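Local coordinates for ornithine carbamoyltransferase (Campylobacter jejuni subsp. jejuni, PDB 3TPF), which catalyses the transfer of the carbamoyl group from carbamoyl phosphate to L-ornithine, giving L-citrulline and phosphate on the way to arginine, at residues B[20-23]-B[24-27]; B[45-48]-B[49-52]; B[272-275]-B[276-280]. All coordinates share one frame; numbering follows the deposited sequence.

Contact 1 of 3, residues B[20-23]-B[24-27]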
loop_
_atom_site.group_PDB
_atom_site.type_symbol
_atom_site.label_atom_id
_atom_site.label_comp_id
_atom_site.label_asym_id
_atom_site.label_seq_id
_atom_site.Cartn_x
_atom_site.Cartn_y
_atom_site.Cartn_z
ATOM N N VAL B 20 11.056 5.216 -26.899
ATOM C CA VAL B 20 12.112 6.080 -26.419
ATOM C C VAL B 20 11.852 7.557 -26.785
ATOM O O VAL B 20 12.053 8.446 -25.967
ATOM C CB VAL B 20 13.472 5.633 -26.948
ATOM C CG1 VAL B 20 14.424 6.786 -26.751
ATOM C CG2 VAL B 20 13.954 4.343 -26.263
ATOM N N ASN B 21 11.451 7.826 -28.004
ATOM C CA ASN B 21 11.277 9.235 -28.378
ATOM C C ASN B 21 10.144 9.858 -27.634
ATOM O O ASN B 21 10.123 11.049 -27.345
ATOM C CB ASN B 21 11.011 9.450 -29.883
ATOM C CG ASN B 21 12.214 9.134 -30.742
ATOM O OD1 ASN B 21 13.394 9.063 -30.282
ATOM N ND2 ASN B 21 11.936 8.987 -32.030
ATOM N N HIS B 22 9.149 9.039 -27.350
ATOM C CA HIS B 22 7.982 9.571 -26.695
ATOM C C HIS B 22 8.378 9.892 -25.236
ATOM O O HIS B 22 8.014 10.948 -24.720
ATOM C CB HIS B 22 6.831 8.570 -26.749
ATOM C CG HIS B 22 5.519 9.145 -26.307
ATOM N ND1 HIS B 22 5.285 10.498 -26.296
ATOM C CD2 HIS B 22 4.387 8.567 -25.849
ATOM C CE1 HIS B 22 4.073 10.740 -25.838
ATOM N NE2 HIS B 22 3.506 9.585 -25.564
ATOM N N ALA B 23 9.112 8.955 -24.636
ATOM C CA ALA B 23 9.606 9.090 -23.261
ATOM C C ALA B 23 10.287 10.442 -23.147
ATOM O O ALA B 23 10.047 11.247 -22.262
ATOM C CB ALA B 23 10.558 7.950 -22.891
ATOM N N SER B 24 11.079 10.710 -24.136
ATOM C CA SER B 24 11.845 11.892 -24.162
ATOM C C SER B 24 10.953 13.128 -24.235
ATOM O O SER B 24 11.201 14.111 -23.567
ATOM C CB SER B 24 12.753 11.818 -25.382
ATOM O OG SER B 24 13.868 12.637 -25.230
ATOM N N GLU B 25 9.951 13.091 -25.082
ATOM C CA GLU B 25 8.988 14.205 -25.186
ATOM C C GLU B 25 8.323 14.446 -23.836
ATOM O O GLU B 25 8.120 15.578 -23.409
ATOM C CB GLU B 25 7.896 13.923 -26.237
ATOM C CG GLU B 25 8.265 14.285 -27.686
ATOM C CD GLU B 25 7.544 13.403 -28.731
ATOM O OE1 GLU B 25 7.979 13.398 -29.902
ATOM O OE2 GLU B 25 6.517 12.724 -28.390
ATOM N N LEU B 26 8.005 13.343 -23.170
ATOM C CA LEU B 26 7.255 13.414 -21.902
ATOM C C LEU B 26 8.141 13.967 -20.791
ATOM O O LEU B 26 7.686 14.721 -19.916
ATOM C CB LEU B 26 6.682 12.054 -21.511
ATOM C CG LEU B 26 5.447 11.628 -22.296
ATOM C CD1 LEU B 26 5.173 10.149 -21.976
ATOM C CD2 LEU B 26 4.269 12.541 -21.947
ATOM N N LYS B 27 9.401 13.578 -20.839
ATOM C CA LYS B 27 10.370 14.105 -19.877
ATOM C C LYS B 27 10.501 15.598 -20.074
ATOM O O LYS B 27 10.488 16.355 -19.131
ATOM C CB LYS B 27 11.732 13.457 -19.997
ATOM C CG LYS B 27 12.780 14.058 -19.080
ATOM C CD LYS B 27 13.918 13.065 -18.840
ATOM C CE LYS B 27 15.202 13.639 -18.217
ATOM N NZ LYS B 27 16.104 12.514 -17.667
#
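The imidazole of His-22 has the isobutyl group of Leu-26, one helical turn on, over one of its faces. The CD1 methyl of Leu-26 sits nearly above the ring centre, 4.1 Å from the centroid, a CH-pi contact, while CG of the same leucine comes within 3.9 Å of CE1 of His-22. The carboxylate of Glu-25 meets the ring obliquely, its plane turned 67° from that of the imidazole. ND1 of His-22 donates to OE2 of Glu-25 over 3.3 Å; the oxygen is met on its anti side but the bond is tilted out of both planes, and with N-H...O at 144° it is bent and fairly long. What lets the ring reach both partners is its first torsion: CG lies anti to the backbone N (chi1 -170°), which swings the imidazole toward the C-terminal end of the helix.

All of this belongs to helix 13-28 of the carbamoyl phosphate-binding domain, and its i to i+4 ladder runs through these residues: Ser-24 N to Val-20 O at 3.1 Å, Leu-26 N to His-22 O at 2.9 Å and Lys-27 N to Ala-23 O at 2.8 Å. Val-20 and Ala-23 pack against helix 126-138, and Ala-23 also touches Tyr-291 and Val-292 of helix 279-302. NZ of Lys-27 hydrogen-bonds OD1 of Asn-288 and makes salt bridges to Glu-138 and Glu-284, and Leu-33 packs on both His-22 and Leu-26.

Contact 2 of 3, residues B[45-48]-B[49-52]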
loop_
_atom_site.group_PDB
_atom_site.type_symbol
_atom_site.label_atom_id
_atom_site.label_comp_id
_atom_site.label_asym_id
_atom_site.label_seq_id
_atom_site.Cartn_x
_atom_site.Cartn_y
_atom_site.Cartn_z
ATOM N N LYS B 45 7.547 -10.669 -5.870
ATOM C CA LYS B 45 8.798 -10.456 -5.142
ATOM C C LYS B 45 9.027 -8.934 -5.230
ATOM O O LYS B 45 8.959 -8.358 -6.273
ATOM C CB LYS B 45 9.936 -11.303 -5.748
ATOM N N ASN B 46 9.181 -8.277 -4.096
ATOM C CA ASN B 46 9.121 -6.812 -4.060
ATOM C C ASN B 46 10.381 -6.135 -4.671
ATOM O O ASN B 46 11.485 -6.589 -4.518
ATOM C CB ASN B 46 8.823 -6.310 -2.618
ATOM C CG ASN B 46 7.330 -6.431 -2.196
ATOM O OD1 ASN B 46 6.479 -6.996 -2.918
ATOM N ND2 ASN B 46 7.021 -5.904 -0.981
ATOM N N SER B 47 10.144 -5.053 -5.387
ATOM C CA SER B 47 11.183 -4.176 -5.914
ATOM C C SER B 47 10.657 -2.766 -5.785
ATOM O O SER B 47 9.776 -2.374 -6.537
ATOM C CB SER B 47 11.449 -4.418 -7.415
ATOM O OG SER B 47 12.180 -3.361 -8.050
ATOM N N THR B 48 11.191 -2.048 -4.822
ATOM C CA THR B 48 10.810 -0.683 -4.563
ATOM C C THR B 48 11.154 0.191 -5.789
ATOM O O THR B 48 10.327 0.974 -6.275
ATOM C CB THR B 48 11.452 -0.131 -3.242
ATOM O OG1 THR B 48 11.042 -0.917 -2.092
ATOM C CG2 THR B 48 11.058 1.274 -2.983
ATOM N N ARG B 49 12.366 0.080 -6.305
ATOM C CA ARG B 49 12.744 0.879 -7.494
ATOM C C ARG B 49 11.675 0.820 -8.625
ATOM O O ARG B 49 11.388 1.814 -9.301
ATOM C CB ARG B 49 14.095 0.383 -8.032
ATOM C CG ARG B 49 14.907 1.427 -8.851
ATOM C CD ARG B 49 16.403 1.074 -8.994
ATOM N NE ARG B 49 17.075 0.914 -7.693
ATOM C CZ ARG B 49 17.175 -0.223 -7.004
ATOM N NH1 ARG B 49 17.818 -0.222 -5.843
ATOM N NH2 ARG B 49 16.628 -1.346 -7.434
ATOM N N THR B 50 11.130 -0.382 -8.827
ATOM C CA THR B 50 10.221 -0.681 -9.968
ATOM C C THR B 50 8.867 -0.056 -9.704
ATOM O O THR B 50 8.245 0.624 -10.521
ATOM C CB THR B 50 10.003 -2.217 -10.143
ATOM O OG1 THR B 50 11.115 -2.826 -10.807
ATOM C CG2 THR B 50 8.798 -2.505 -11.019
ATOM N N ARG B 51 8.421 -0.342 -8.513
ATOM C CA ARG B 51 7.194 0.167 -8.034
ATOM C C ARG B 51 7.116 1.706 -8.160
ATOM O O ARG B 51 6.128 2.246 -8.574
ATOM C CB ARG B 51 7.046 -0.182 -6.594
ATOM C CG ARG B 51 5.641 0.011 -6.070
ATOM C CD ARG B 51 5.640 0.309 -4.580
ATOM N NE ARG B 51 4.629 1.284 -4.268
ATOM C CZ ARG B 51 4.188 1.486 -3.057
ATOM N NH1 ARG B 51 4.698 0.760 -2.065
ATOM N NH2 ARG B 51 3.249 2.439 -2.829
HETATM N N MSE B 52 8.168 2.390 -7.773
HETATM C CA MSE B 52 8.219 3.817 -7.876
HETATM C C MSE B 52 7.965 4.270 -9.314
HETATM O O MSE B 52 7.138 5.161 -9.586
HETATM C CB MSE B 52 9.653 4.213 -7.474
HETATM C CG MSE B 52 9.878 5.650 -7.000
HETATM SE SE MSE B 52 9.831 5.689 -5.035
HETATM C CE MSE B 52 10.740 4.094 -4.304
HETATM O O HOH W 1 14.469 -2.660 -8.924
#
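Ser-47 and Thr-50 meet at the N-terminus of helix 48-60, where Ser-47 holds the N-cap position and the run Ser-47 to Thr-50 is the predicted carbamoyl phosphate-binding Ser-Thr-Arg-Thr motif of the carbamoyltransferases. Among the backbone bonds, Ser-47 O receives Arg-51 N at 3.1 Å, almost straight at 169°, together with a weak bond from Thr-50 N; Thr-48 O takes Met-52 N at 3.0 Å.

OG of Ser-47, swung anti to its own N (chi1 164°), lies 3.0 Å from OG1 of Thr-50. That threonine oxygen also accepts from NH2 of Arg-98, which ties Thr-50 to Arg-98, both in the predicted phosphate site.

The charged groups reach across the subunit boundary. Arg-49 forms a salt bridge with Glu-79 of the second subunit, and Arg-51 gives an N-H to Phe-67 O of that subunit while pairing with Glu-55 of its own chain.

For apolar packing, the selenomethionine at Met-52 runs alongside Thr-48, the two side chains pointing the same way.

A water bridges Ser-47 and Arg-49: it lies beside OG of Ser-47 and weakly accepts from NH2 of Arg-49 at 2.9 Å.

Contact 3 of 3, residues B[272-275]-B[276-280]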
loop_
_atom_site.group_PDB
_atom_site.type_symbol
_atom_site.label_atom_id
_atom_site.label_comp_id
_atom_site.label_asym_id
_atom_site.label_seq_id
_atom_site.Cartn_x
_atom_site.Cartn_y
_atom_site.Cartn_z
ATOM N N GLU B 272 33.912 0.167 -6.332
ATOM C CA GLU B 272 33.406 1.383 -5.696
ATOM C C GLU B 272 33.836 2.628 -6.474
ATOM O O GLU B 272 33.025 3.475 -6.820
ATOM C CB GLU B 272 33.914 1.495 -4.266
ATOM C CG GLU B 272 33.156 2.515 -3.423
ATOM C CD GLU B 272 33.769 3.924 -3.392
ATOM O OE1 GLU B 272 34.988 4.031 -3.652
ATOM O OE2 GLU B 272 33.049 4.903 -3.023
ATOM N N GLU B 273 35.132 2.680 -6.790
ATOM C CA GLU B 273 35.726 3.830 -7.492
ATOM C C GLU B 273 34.960 4.076 -8.775
ATOM O O GLU B 273 34.399 5.140 -8.960
ATOM C CB GLU B 273 37.289 3.713 -7.738
ATOM C CG GLU B 273 37.984 5.133 -7.722
ATOM C CD GLU B 273 39.284 5.331 -8.563
ATOM O OE1 GLU B 273 39.366 4.802 -9.731
ATOM O OE2 GLU B 273 40.211 6.067 -8.056
ATOM N N ILE B 274 34.858 3.042 -9.595
ATOM C CA ILE B 274 34.288 3.151 -10.915
ATOM C C ILE B 274 32.795 3.431 -10.901
ATOM O O ILE B 274 32.256 4.161 -11.734
ATOM C CB ILE B 274 34.598 1.907 -11.781
ATOM C CG1 ILE B 274 34.772 2.337 -13.225
ATOM C CG2 ILE B 274 33.522 0.851 -11.695
ATOM C CD1 ILE B 274 35.934 3.290 -13.367
ATOM N N PHE B 275 32.138 2.832 -9.940
ATOM C CA PHE B 275 30.702 3.010 -9.772
ATOM C C PHE B 275 30.408 4.452 -9.452
ATOM O O PHE B 275 29.633 5.101 -10.137
ATOM C CB PHE B 275 30.179 2.142 -8.647
ATOM C CG PHE B 275 28.703 2.271 -8.412
ATOM C CD1 PHE B 275 28.224 3.132 -7.476
ATOM C CD2 PHE B 275 27.796 1.517 -9.134
ATOM C CE1 PHE B 275 26.842 3.267 -7.257
ATOM C CE2 PHE B 275 26.405 1.672 -8.949
ATOM C CZ PHE B 275 25.928 2.544 -7.996
ATOM N N GLU B 276 31.082 4.955 -8.441
ATOM C CA GLU B 276 30.934 6.364 -8.088
ATOM C C GLU B 276 31.402 7.317 -9.209
ATOM O O GLU B 276 30.806 8.391 -9.443
ATOM C CB GLU B 276 31.611 6.700 -6.791
ATOM C CG GLU B 276 30.866 6.168 -5.562
ATOM C CD GLU B 276 29.479 6.793 -5.392
ATOM O OE1 GLU B 276 29.256 7.966 -5.842
ATOM O OE2 GLU B 276 28.619 6.140 -4.756
ATOM N N LYS B 277 32.408 6.889 -9.962
ATOM C CA LYS B 277 32.869 7.682 -11.122
ATOM C C LYS B 277 31.694 7.914 -12.074
ATOM O O LYS B 277 31.485 9.020 -12.554
ATOM C CB LYS B 277 34.029 7.037 -11.863
ATOM C CG LYS B 277 34.809 8.030 -12.717
ATOM C CD LYS B 277 35.604 7.328 -13.801
ATOM C CE LYS B 277 36.337 8.270 -14.792
ATOM N NZ LYS B 277 36.035 7.878 -16.240
ATOM N N HIS B 278 30.881 6.907 -12.235
ATOM C CA HIS B 278 29.668 7.052 -13.036
ATOM C C HIS B 278 28.336 7.258 -12.281
ATOM O O HIS B 278 27.283 6.925 -12.785
ATOM C CB HIS B 278 29.528 5.835 -13.912
ATOM C CG HIS B 278 30.592 5.731 -14.922
ATOM N ND1 HIS B 278 31.788 5.076 -14.675
ATOM C CD2 HIS B 278 30.677 6.252 -16.177
ATOM C CE1 HIS B 278 32.546 5.170 -15.758
ATOM N NE2 HIS B 278 31.892 5.866 -16.679
ATOM N N ALA B 279 28.366 7.769 -11.078
ATOM C CA ALA B 279 27.110 7.991 -10.390
ATOM C C ALA B 279 26.110 8.814 -11.256
ATOM O O ALA B 279 24.984 8.395 -11.414
ATOM C CB ALA B 279 27.319 8.623 -9.037
ATOM N N ASP B 280 26.527 9.903 -11.872
ATOM C CA ASP B 280 25.556 10.728 -12.584
ATOM C C ASP B 280 24.751 9.929 -13.577
ATOM O O ASP B 280 23.515 10.064 -13.648
ATOM C CB ASP B 280 26.179 11.895 -13.326
ATOM C CG ASP B 280 26.755 12.946 -12.405
ATOM O OD1 ASP B 280 26.221 13.211 -11.328
ATOM O OD2 ASP B 280 27.793 13.536 -12.736
#
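With CG of His-278 anti to its carbonyl carbon (chi1 -66°) and the imidazole turned by a chi2 of 89°, ND1 points back at the carbonyl of Ile-274. This is the C-terminal end of the short helix 272-277 in the ornithine-binding domain, and His-278 is both the first residue to leave helical geometry and the N-cap position of helix 279-302, so it marks the joint between the two helices. Ile-274 O is gripped twice by this one residue. The backbone N of His-278 donates to it at 3.1 Å, and ND1, 3.1 Å away with N-H...O at 162°, does so from the opposite face of the carbonyl plane. The oxygen lies close to the plane of the imidazole, at its edge, so the bond should help fix the ring's rotation. NE2 has a weak bond to Ala-256 O.

Earlier in the helix Glu-276 N donates to Glu-272 O and Lys-277 N to Glu-273 O. Ile-274 and Lys-277 brush past each other through CD1 and CD, 4.1 Å apart, while Phe-275 buries its ring against Leu-262 and Phe-283. OE2 of Glu-276 forms salt bridges with Arg-266 of its own chain and with Arg-86 and Lys-82 of the second subunit, cations that probably offset the nearby carboxylate of Glu-272. Glu-272 itself touches the aliphatic part of Glu-276, OE2 of Glu-272 standing 3.6 Å from CG of Glu-276.

Overall arrangement
Contacts 1 and 2 belong to the carbamoyl phosphate-binding domain, on helix 13-28 and at the start of helix 48-60, whereas contact 3 lies in the ornithine-binding domain; none touches another. All three are partly buried. The centre of contact 2 lies about 13 Å from the centre of the chain, against about 17 Å and 21 Å for those of contacts 1 and 3. Helix 279-302 links them: its start closes contact 3, its later residues back contact 1, and its Arg-289 bonds weakly to Thr-50 in contact 2. Chemistry follows place: a histidine packed and hydrogen-bonded along a helix's last turns, hydroxyls and arginines at a predicted ligand site, a histidine at a helix junction. Contacts 2 and 3 both meet the second subunit.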